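Mll7089 protein (Mesorhizobium loti, PDB 2OZ8) is of unknown function but probably binds magnesium and may act as a hydro-lyase of the enolase superfamily. Local coordinates at residues A[13-18]-A[320-325]; A[17-22]-A[142-147]; A[131-136]-A[305-310]. All blocks are in the same frame, centred on the assembly; numbering follows the deposited sequence.

Contact 1: A[13-18]-A[320-325]; sequences FQFARD and FQNFDH
The Phe-15 ring receives His-325 over one face, edge first: the imidazole stands nearly upright on it, planes at 84°, and CE1 of His-325 lies 3.9 Å from CE1 of Phe-15. At the rim of the same phenyl ring sit CD1 of Phe-323 and, in its plane, OD1 of Asn-322. Phe-323 in turn carries CB of Gln-321, two residues back, over the centre of one face, 3.5 Å above the plane, and stacks with Phe-299. Asn-322, centre of an inverse gamma turn, has CG between its backbone N and carbonyl carbon (chi1 63°), which carries ND2 to the Ala-16 carbonyl. The bond from ND2 of Asn-322 to O of Ala-16, 3.3 Å, lies in the Asn-322 amide plane and meets the carbonyl on a lone pair; ND2 also hydrogen-bonds Pro-373 O. With an alanine here, both carbonyls would probably lose their shared donor. Gln-321 suits its place by running alongside Arg-17 far enough for OE1 to accept from Arg-17 NH1 at 3.1 Å; a water adds a second donor, while Arg-17 NE bonds Asp-30 O. Such docking of an N-terminal antiparallel sheet onto a loop following a barrel strand is typical of the enolase superfamily's two-domain fold.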
loop_
_atom_site.group_PDB
_atom_site.type_symbol
_atom_site.label_atom_id
_atom_site.label_comp_id
_atom_site.label_asym_id
_atom_site.label_seq_id
_atom_site.Cartn_x
_atom_site.Cartn_y
_atom_site.Cartn_z
ATOM N N PHE A 13 -15.831 15.815 46.133
ATOM C CA PHE A 13 -15.447 14.731 47.048
ATOM C C PHE A 13 -13.920 14.412 46.956
ATOM O O PHE A 13 -13.269 14.532 45.892
ATOM C CB PHE A 13 -16.268 13.472 46.756
ATOM C CG PHE A 13 -17.782 13.687 46.829
ATOM C CD1 PHE A 13 -18.454 13.637 48.044
ATOM C CD2 PHE A 13 -18.515 13.968 45.689
ATOM C CE1 PHE A 13 -19.827 13.863 48.125
ATOM C CE2 PHE A 13 -19.884 14.188 45.756
ATOM C CZ PHE A 13 -20.538 14.136 46.979
ATOM N N GLN A 14 -13.329 14.021 48.071
ATOM C CA GLN A 14 -11.919 13.651 48.077
ATOM C C GLN A 14 -11.795 12.721 49.292
ATOM O O GLN A 14 -11.859 13.181 50.423
ATOM C CB GLN A 14 -11.002 14.866 48.201
ATOM C CG GLN A 14 -9.482 14.508 48.239
ATOM C CD GLN A 14 -8.546 15.714 48.519
ATOM O OE1 GLN A 14 -8.964 16.870 48.584
ATOM N NE2 GLN A 14 -7.290 15.427 48.695
ATOM N N PHE A 15 -11.660 11.420 49.043
ATOM C CA PHE A 15 -11.657 10.423 50.110
ATOM C C PHE A 15 -10.696 9.261 49.887
ATOM O O PHE A 15 -10.325 8.976 48.762
ATOM C CB PHE A 15 -13.062 9.902 50.354
ATOM C CG PHE A 15 -13.757 9.322 49.122
ATOM C CD1 PHE A 15 -13.791 7.926 48.905
ATOM C CD2 PHE A 15 -14.452 10.153 48.221
ATOM C CE1 PHE A 15 -14.535 7.351 47.827
ATOM C CE2 PHE A 15 -15.164 9.615 47.112
ATOM C CZ PHE A 15 -15.202 8.194 46.924
ATOM N N ALA A 16 -10.307 8.604 50.983
ATOM C CA ALA A 16 -9.451 7.409 50.962
ATOM C C ALA A 16 -10.203 6.224 50.399
ATOM O O ALA A 16 -11.437 6.101 50.581
ATOM C CB ALA A 16 -8.927 7.071 52.378
ATOM N N ARG A 17 -9.453 5.366 49.702
ATOM C CA ARG A 17 -9.966 4.085 49.211
ATOM C C ARG A 17 -9.838 3.029 50.296
ATOM O O ARG A 17 -9.069 3.194 51.230
ATOM C CB ARG A 17 -9.194 3.639 47.964
ATOM C CG ARG A 17 -9.560 4.433 46.724
ATOM C CD ARG A 17 -8.686 4.021 45.533
ATOM N NE ARG A 17 -8.910 4.887 44.380
ATOM C CZ ARG A 17 -9.794 4.639 43.422
ATOM N NH1 ARG A 17 -10.566 3.552 43.465
ATOM N NH2 ARG A 17 -9.915 5.486 42.415
ATOM N N ASP A 18 -10.586 1.942 50.140
ATOM C CA ASP A 18 -10.466 0.776 51.008
ATOM C C ASP A 18 -9.272 -0.160 50.717
ATOM O O ASP A 18 -8.924 -0.978 51.557
ATOM C CB ASP A 18 -11.789 -0.005 51.047
ATOM C CG ASP A 18 -12.165 -0.640 49.706
ATOM O OD1 ASP A 18 -11.872 -0.079 48.591
ATOM O OD2 ASP A 18 -12.783 -1.742 49.793
ATOM N N PHE A 320 -15.187 -3.200 42.083
ATOM C CA PHE A 320 -15.407 -3.215 43.518
ATOM C C PHE A 320 -14.923 -1.951 44.220
ATOM O O PHE A 320 -14.528 -2.022 45.364
ATOM C CB PHE A 320 -14.793 -4.493 44.154
ATOM C CG PHE A 320 -15.317 -5.745 43.545
ATOM C CD1 PHE A 320 -16.435 -6.352 44.062
ATOM C CD2 PHE A 320 -14.700 -6.309 42.405
ATOM C CE1 PHE A 320 -16.941 -7.482 43.498
ATOM C CE2 PHE A 320 -15.219 -7.464 41.818
ATOM C CZ PHE A 320 -16.346 -8.031 42.355
ATOM N N GLN A 321 -14.984 -0.801 43.561
ATOM C CA GLN A 321 -14.563 0.455 44.225
ATOM C C GLN A 321 -15.556 0.919 45.357
ATOM O O GLN A 321 -16.747 0.565 45.337
ATOM C CB GLN A 321 -14.296 1.532 43.179
ATOM C CG GLN A 321 -13.049 1.234 42.335
ATOM C CD GLN A 321 -12.971 2.059 41.079
ATOM O OE1 GLN A 321 -12.005 2.799 40.881
ATOM N NE2 GLN A 321 -13.996 1.939 40.207
ATOM N N ASN A 322 -15.056 1.627 46.373
ATOM C CA ASN A 322 -15.927 2.058 47.485
ATOM C C ASN A 322 -16.607 3.367 47.104
ATOM O O ASN A 322 -16.208 4.418 47.575
ATOM C CB ASN A 322 -15.172 2.207 48.804
ATOM C CG ASN A 322 -14.093 3.295 48.748
ATOM O OD1 ASN A 322 -13.492 3.516 47.689
ATOM N ND2 ASN A 322 -13.834 3.976 49.890
ATOM N N PHE A 323 -17.643 3.275 46.270
ATOM C CA PHE A 323 -18.317 4.439 45.650
ATOM C C PHE A 323 -19.813 4.492 45.981
ATOM O O PHE A 323 -20.436 5.495 45.801
ATOM C CB PHE A 323 -18.190 4.403 44.093
ATOM C CG PHE A 323 -16.795 4.658 43.554
ATOM C CD1 PHE A 323 -15.764 5.095 44.373
ATOM C CD2 PHE A 323 -16.526 4.481 42.201
ATOM C CE1 PHE A 323 -14.447 5.339 43.844
ATOM C CE2 PHE A 323 -15.256 4.717 41.670
ATOM C CZ PHE A 323 -14.215 5.167 42.492
ATOM N N ASP A 324 -20.392 3.404 46.442
ATOM C CA ASP A 324 -21.840 3.280 46.456
ATOM C C ASP A 324 -22.517 4.270 47.413
ATOM O O ASP A 324 -23.672 4.666 47.203
ATOM C CB ASP A 324 -22.243 1.832 46.804
ATOM C CG ASP A 324 -21.920 0.826 45.687
ATOM O OD1 ASP A 324 -21.203 1.144 44.687
ATOM O OD2 ASP A 324 -22.401 -0.311 45.803
ATOM N N HIS A 325 -21.807 4.663 48.466
ATOM C CA HIS A 325 -22.355 5.545 49.463
ATOM C C HIS A 325 -22.767 6.914 48.872
ATOM O O HIS A 325 -23.571 7.677 49.482
ATOM C CB HIS A 325 -21.355 5.724 50.603
ATOM C CG HIS A 325 -20.107 6.419 50.188
ATOM N ND1 HIS A 325 -19.148 5.820 49.395
ATOM C CD2 HIS A 325 -19.661 7.674 50.445
ATOM C CE1 HIS A 325 -18.167 6.675 49.183
ATOM N NE2 HIS A 325 -18.453 7.807 49.809
HETATM O O HOH W 1 -11.814 1.841 45.991
HETATM O O HOH W 2 -11.301 4.972 39.651
#

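Contact 2: A[17-22]-A[142-147]; sequences RDRVIG and FHLDDD
Val-20 and His-143 meet at a slant, so that the valine presents one methyl and the histidine its root: CG1 of Val-20 rests 3.8 Å from CB of His-143. CG1 stands anti to the valine's backbone N (chi1 -178°), which turns this branch toward the histidine. The imidazole then runs past the strand with an edge, CD2, directed at Gly-22, 4.0 Å from its CA. Glycine is needed there: a CB would collide with that same CD2, and the backbone angles would also jam it against the preceding carbonyl. CD2 of Phe-142 lies 3.7 Å above one face of the His-143 ring, near its border; the phenyl ring itself stacks with His-170. In this enolase-type fold, the contact joins the short strand 20-22 of the N-terminal sheet to the loop linking the first barrel strand, 132-138, with helix 146-158, whose N-cap is Asp-145. Leu-144 reaches across with a single methyl, CD1, 3.4 Å from O of Val-20 and also near CB of Arg-19, whose NH2 is hydrogen-bonded to Ser-319 O. A water ties the backbones together, accepting from N of His-143 at 2.8 Å and donating to O of Val-20 at 3.1 Å.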
loop_
_atom_site.group_PDB
_atom_site.type_symbol
_atom_site.label_atom_id
_atom_site.label_comp_id
_atom_site.label_asym_id
_atom_site.label_seq_id
_atom_site.Cartn_x
_atom_site.Cartn_y
_atom_site.Cartn_z
ATOM N N ARG A 17 -9.453 5.366 49.702
ATOM C CA ARG A 17 -9.966 4.085 49.211
ATOM C C ARG A 17 -9.838 3.029 50.296
ATOM O O ARG A 17 -9.069 3.194 51.230
ATOM C CB ARG A 17 -9.194 3.639 47.964
ATOM C CG ARG A 17 -9.560 4.433 46.724
ATOM C CD ARG A 17 -8.686 4.021 45.533
ATOM N NE ARG A 17 -8.910 4.887 44.380
ATOM C CZ ARG A 17 -9.794 4.639 43.422
ATOM N NH1 ARG A 17 -10.566 3.552 43.465
ATOM N NH2 ARG A 17 -9.915 5.486 42.415
ATOM N N ASP A 18 -10.586 1.942 50.140
ATOM C CA ASP A 18 -10.466 0.776 51.008
ATOM C C ASP A 18 -9.272 -0.160 50.717
ATOM O O ASP A 18 -8.924 -0.978 51.557
ATOM C CB ASP A 18 -11.789 -0.005 51.047
ATOM C CG ASP A 18 -12.165 -0.640 49.706
ATOM O OD1 ASP A 18 -11.872 -0.079 48.591
ATOM O OD2 ASP A 18 -12.783 -1.742 49.793
ATOM N N ARG A 19 -8.643 -0.020 49.552
ATOM C CA ARG A 19 -7.468 -0.797 49.163
ATOM C C ARG A 19 -6.676 0.060 48.189
ATOM O O ARG A 19 -7.229 0.996 47.602
ATOM C CB ARG A 19 -7.899 -2.090 48.451
ATOM C CG ARG A 19 -8.399 -1.889 47.026
ATOM C CD ARG A 19 -8.956 -3.151 46.362
ATOM N NE ARG A 19 -10.315 -2.889 45.879
ATOM C CZ ARG A 19 -10.763 -2.935 44.636
ATOM N NH1 ARG A 19 -10.049 -3.309 43.597
ATOM N NH2 ARG A 19 -12.017 -2.657 44.460
ATOM N N VAL A 20 -5.407 -0.273 47.977
ATOM C CA VAL A 20 -4.652 0.343 46.883
ATOM C C VAL A 20 -5.118 -0.234 45.553
ATOM O O VAL A 20 -5.294 -1.476 45.434
ATOM C CB VAL A 20 -3.093 0.171 47.030
ATOM C CG1 VAL A 20 -2.349 0.873 45.880
ATOM C CG2 VAL A 20 -2.610 0.792 48.331
ATOM N N ILE A 21 -5.352 0.666 44.579
ATOM C CA ILE A 21 -5.629 0.255 43.197
ATOM C C ILE A 21 -4.476 0.626 42.282
ATOM O O ILE A 21 -3.714 1.519 42.575
ATOM C CB ILE A 21 -6.941 0.844 42.585
ATOM C CG1 ILE A 21 -6.803 2.348 42.308
ATOM C CG2 ILE A 21 -8.142 0.424 43.391
ATOM C CD1 ILE A 21 -7.841 2.907 41.390
ATOM N N GLY A 22 -4.347 -0.069 41.177
ATOM C CA GLY A 22 -3.435 0.385 40.151
ATOM C C GLY A 22 -3.037 -0.682 39.174
ATOM O O GLY A 22 -3.630 -1.768 39.116
ATOM N N PHE A 142 -2.587 -4.678 40.846
ATOM C CA PHE A 142 -1.154 -4.779 40.663
ATOM C C PHE A 142 -0.380 -4.552 41.964
ATOM O O PHE A 142 0.713 -5.077 42.154
ATOM C CB PHE A 142 -0.701 -3.766 39.610
ATOM C CG PHE A 142 0.697 -3.969 39.136
ATOM C CD1 PHE A 142 0.980 -4.941 38.135
ATOM C CD2 PHE A 142 1.738 -3.231 39.691
ATOM C CE1 PHE A 142 2.292 -5.159 37.665
ATOM C CE2 PHE A 142 3.068 -3.415 39.242
ATOM C CZ PHE A 142 3.358 -4.400 38.235
ATOM N N HIS A 143 -0.941 -3.763 42.874
ATOM C CA HIS A 143 -0.191 -3.362 44.063
ATOM C C HIS A 143 -0.640 -4.130 45.278
ATOM O O HIS A 143 -0.003 -4.066 46.331
ATOM C CB HIS A 143 -0.309 -1.869 44.271
ATOM C CG HIS A 143 0.381 -1.089 43.209
ATOM N ND1 HIS A 143 1.744 -1.127 43.037
ATOM C CD2 HIS A 143 -0.098 -0.280 42.240
ATOM C CE1 HIS A 143 2.081 -0.370 42.010
ATOM N NE2 HIS A 143 0.981 0.160 41.511
ATOM N N LEU A 144 -1.722 -4.884 45.104
ATOM C CA LEU A 144 -2.275 -5.738 46.150
ATOM C C LEU A 144 -1.284 -6.804 46.653
ATOM O O LEU A 144 -0.602 -7.439 45.844
ATOM C CB LEU A 144 -3.561 -6.392 45.633
ATOM C CG LEU A 144 -4.884 -5.995 46.303
ATOM C CD1 LEU A 144 -4.894 -4.553 46.813
ATOM C CD2 LEU A 144 -6.087 -6.255 45.418
ATOM N N ASP A 145 -1.214 -7.007 47.972
ATOM C CA ASP A 145 -0.471 -8.157 48.505
ATOM C C ASP A 145 -1.196 -9.439 48.126
ATOM O O ASP A 145 -2.413 -9.431 47.933
ATOM C CB ASP A 145 -0.215 -8.064 50.033
ATOM C CG ASP A 145 -1.508 -8.066 50.874
ATOM O OD1 ASP A 145 -1.952 -9.156 51.330
ATOM O OD2 ASP A 145 -2.091 -6.973 51.104
ATOM N N ASP A 146 -0.443 -10.533 47.989
ATOM C CA ASP A 146 -1.016 -11.841 47.667
ATOM C C ASP A 146 -2.251 -12.198 48.480
ATOM O O ASP A 146 -3.207 -12.762 47.928
ATOM C CB ASP A 146 0.038 -12.956 47.682
ATOM C CG ASP A 146 0.981 -12.881 46.466
ATOM O OD1 ASP A 146 0.685 -12.083 45.538
ATOM O OD2 ASP A 146 2.015 -13.618 46.416
ATOM N N ASP A 147 -2.272 -11.823 49.759
ATOM C CA ASP A 147 -3.461 -12.073 50.576
ATOM C C ASP A 147 -4.673 -11.266 50.164
ATOM O O ASP A 147 -5.774 -11.816 50.107
ATOM C CB ASP A 147 -3.242 -11.872 52.086
ATOM C CG ASP A 147 -4.554 -12.062 52.879
ATOM O OD1 ASP A 147 -4.953 -13.244 53.025
ATOM O OD2 ASP A 147 -5.229 -11.058 53.295
HETATM O O HOH W 3 -3.386 -2.483 43.188
#

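Contact 3: A[131-136]-A[305-310]; sequences NRVKAY and HMAVAL
Val-308 meets the start of strand 132-138 with CB and one methyl, beginning at the branch point: CB lies 4.0 Å from the backbone N of Arg-132. CG1 points anti to the valine's own carbonyl carbon (chi1 -45°) and carries most of the contact, lying over the peptide that joins Asn-131 to Arg-132, 3.7 Å from C of Asn-131 and 3.6 Å from N of Arg-132. CG1 of Val-308 also lies 4.2 Å from CB of Val-133. Outside the strand, Val-308 touches His-123 of helix 122-125. One residue earlier on the helix, Ala-307 offers its lone methyl to Val-133, CB to CG1 at 3.9 Å; a short side chain suits this place, because the axis of residues 305-309 passes only 7.4 Å from that of residues 132-136. These two short axes cross at 108°. The CB atoms of Asn-131 and Arg-132 point away from the helix, and Arg-132 makes a cation-pi contact with Tyr-337 while its NH1 hydrogen-bonds Tyr-339 OH. In the barrel, helix 304-309 thus packs across the beginning of the first strand, just before the chain enters the last one, 313-318. Because methyls meet methyls and peptide backbone, the two segments are held by shape and apolar burial, without polar bonds between them.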
loop_
_atom_site.group_PDB
_atom_site.type_symbol
_atom_site.label_atom_id
_atom_site.label_comp_id
_atom_site.label_asym_id
_atom_site.label_seq_id
_atom_site.Cartn_x
_atom_site.Cartn_y
_atom_site.Cartn_z
ATOM N N ASN A 131 -31.905 -5.719 28.887
ATOM C CA ASN A 131 -31.694 -4.943 30.065
ATOM C C ASN A 131 -30.519 -5.438 30.888
ATOM O O ASN A 131 -30.308 -4.978 32.002
ATOM C CB ASN A 131 -33.009 -4.778 30.860
ATOM C CG ASN A 131 -33.237 -5.867 31.876
ATOM O OD1 ASN A 131 -32.977 -7.053 31.622
ATOM N ND2 ASN A 131 -33.721 -5.468 33.071
ATOM N N ARG A 132 -29.744 -6.372 30.337
ATOM C CA ARG A 132 -28.604 -6.833 31.082
ATOM C C ARG A 132 -27.396 -7.191 30.251
ATOM O O ARG A 132 -27.502 -7.494 29.056
ATOM C CB ARG A 132 -28.978 -7.993 31.990
ATOM C CG ARG A 132 -29.002 -9.288 31.312
ATOM C CD ARG A 132 -29.452 -10.357 32.212
ATOM N NE ARG A 132 -29.460 -11.602 31.472
ATOM C CZ ARG A 132 -29.644 -12.789 32.042
ATOM N NH1 ARG A 132 -29.854 -12.848 33.364
ATOM N NH2 ARG A 132 -29.620 -13.888 31.295
ATOM N N VAL A 133 -26.246 -7.159 30.918
ATOM C CA VAL A 133 -24.962 -7.490 30.342
ATOM C C VAL A 133 -24.106 -8.251 31.347
ATOM O O VAL A 133 -24.178 -8.005 32.531
ATOM C CB VAL A 133 -24.259 -6.197 29.879
ATOM C CG1 VAL A 133 -23.876 -5.310 31.030
ATOM C CG2 VAL A 133 -23.097 -6.542 28.974
ATOM N N LYS A 134 -23.308 -9.185 30.885
ATOM C CA LYS A 134 -22.294 -9.830 31.737
ATOM C C LYS A 134 -21.292 -8.861 32.310
ATOM O O LYS A 134 -20.786 -7.942 31.619
ATOM C CB LYS A 134 -21.518 -10.843 30.919
ATOM C CG LYS A 134 -22.415 -11.921 30.344
ATOM C CD LYS A 134 -21.595 -13.039 29.730
ATOM C CE LYS A 134 -21.776 -13.038 28.271
ATOM N NZ LYS A 134 -21.189 -14.295 27.744
ATOM N N ALA A 135 -20.945 -9.096 33.563
ATOM C CA ALA A 135 -19.997 -8.242 34.233
ATOM C C ALA A 135 -18.793 -9.109 34.595
ATOM O O ALA A 135 -18.954 -10.261 34.935
ATOM C CB ALA A 135 -20.656 -7.614 35.494
ATOM N N TYR A 136 -17.583 -8.576 34.484
ATOM C CA TYR A 136 -16.431 -9.341 34.896
ATOM C C TYR A 136 -15.795 -8.639 36.067
ATOM O O TYR A 136 -15.976 -7.444 36.239
ATOM C CB TYR A 136 -15.433 -9.573 33.758
ATOM C CG TYR A 136 -14.798 -8.343 33.165
ATOM C CD1 TYR A 136 -13.612 -7.871 33.665
ATOM C CD2 TYR A 136 -15.341 -7.709 32.072
ATOM C CE1 TYR A 136 -12.977 -6.787 33.101
ATOM C CE2 TYR A 136 -14.714 -6.599 31.469
ATOM C CZ TYR A 136 -13.530 -6.154 32.007
ATOM O OH TYR A 136 -12.854 -5.066 31.529
ATOM N N HIS A 305 -25.867 1.302 30.551
ATOM C CA HIS A 305 -26.903 1.608 29.599
ATOM C C HIS A 305 -26.452 1.501 28.158
ATOM O O HIS A 305 -27.216 1.021 27.323
ATOM C CB HIS A 305 -27.469 2.971 29.907
ATOM C CG HIS A 305 -28.165 3.016 31.227
ATOM N ND1 HIS A 305 -29.485 2.657 31.378
ATOM C CD2 HIS A 305 -27.718 3.362 32.460
ATOM C CE1 HIS A 305 -29.817 2.770 32.650
ATOM N NE2 HIS A 305 -28.767 3.204 33.323
ATOM N N MET A 306 -25.236 1.950 27.864
ATOM C CA MET A 306 -24.642 1.740 26.541
ATOM C C MET A 306 -24.279 0.277 26.392
ATOM O O MET A 306 -24.367 -0.267 25.320
ATOM C CB MET A 306 -23.414 2.653 26.306
ATOM C CG MET A 306 -23.713 4.157 26.559
ATOM S SD MET A 306 -23.564 4.820 28.262
ATOM C CE MET A 306 -21.782 4.727 28.212
ATOM N N ALA A 307 -23.878 -0.383 27.476
ATOM C CA ALA A 307 -23.460 -1.786 27.345
ATOM C C ALA A 307 -24.618 -2.619 26.889
ATOM O O ALA A 307 -24.456 -3.427 25.988
ATOM C CB ALA A 307 -22.852 -2.352 28.651
ATOM N N VAL A 308 -25.782 -2.436 27.517
ATOM C CA VAL A 308 -26.943 -3.223 27.137
ATOM C C VAL A 308 -27.509 -2.700 25.834
ATOM O O VAL A 308 -28.181 -3.453 25.167
ATOM C CB VAL A 308 -28.117 -3.337 28.240
ATOM C CG1 VAL A 308 -27.609 -3.617 29.638
ATOM C CG2 VAL A 308 -29.025 -2.123 28.248
ATOM N N ALA A 309 -27.271 -1.433 25.453
ATOM C CA ALA A 309 -27.921 -0.944 24.233
ATOM C C ALA A 309 -27.166 -1.244 22.924
ATOM O O ALA A 309 -27.776 -1.357 21.859
ATOM C CB ALA A 309 -28.304 0.540 24.343
ATOM N N LEU A 310 -25.848 -1.365 22.990
ATOM C CA LEU A 310 -25.086 -1.690 21.761
ATOM C C LEU A 310 -25.103 -3.184 21.575
ATOM O O LEU A 310 -24.923 -3.931 22.551
ATOM C CB LEU A 310 -23.634 -1.188 21.843
ATOM C CG LEU A 310 -23.434 0.319 21.911
ATOM C CD1 LEU A 310 -21.987 0.619 22.332
ATOM C CD2 LEU A 310 -23.771 0.940 20.591
#

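Contacts 1 and 2 leave from consecutive strands, 5-17 and 20-22, share Arg-17 and Asp-18 at the corner between them, and lie 14 Å apart between centres. They touch directly where Arg-19 NH2 meets O of Phe-320, a weak, probable hydrogen bond. Together they fasten the N-terminal sheet to two loops that follow barrel strands: one after 132-138, the first, and one after 313-318, the last. Contact 3 stands apart, about 23 Å from contact 1 and 27 Å from contact 2 between centres. Along the chain it is nested within contact 1 and alternates with contact 2. It lies inside the barrel domain, packing a helix on the first strand beside that strand's partner 313-318, whereas contacts 1 and 2 join the two domains.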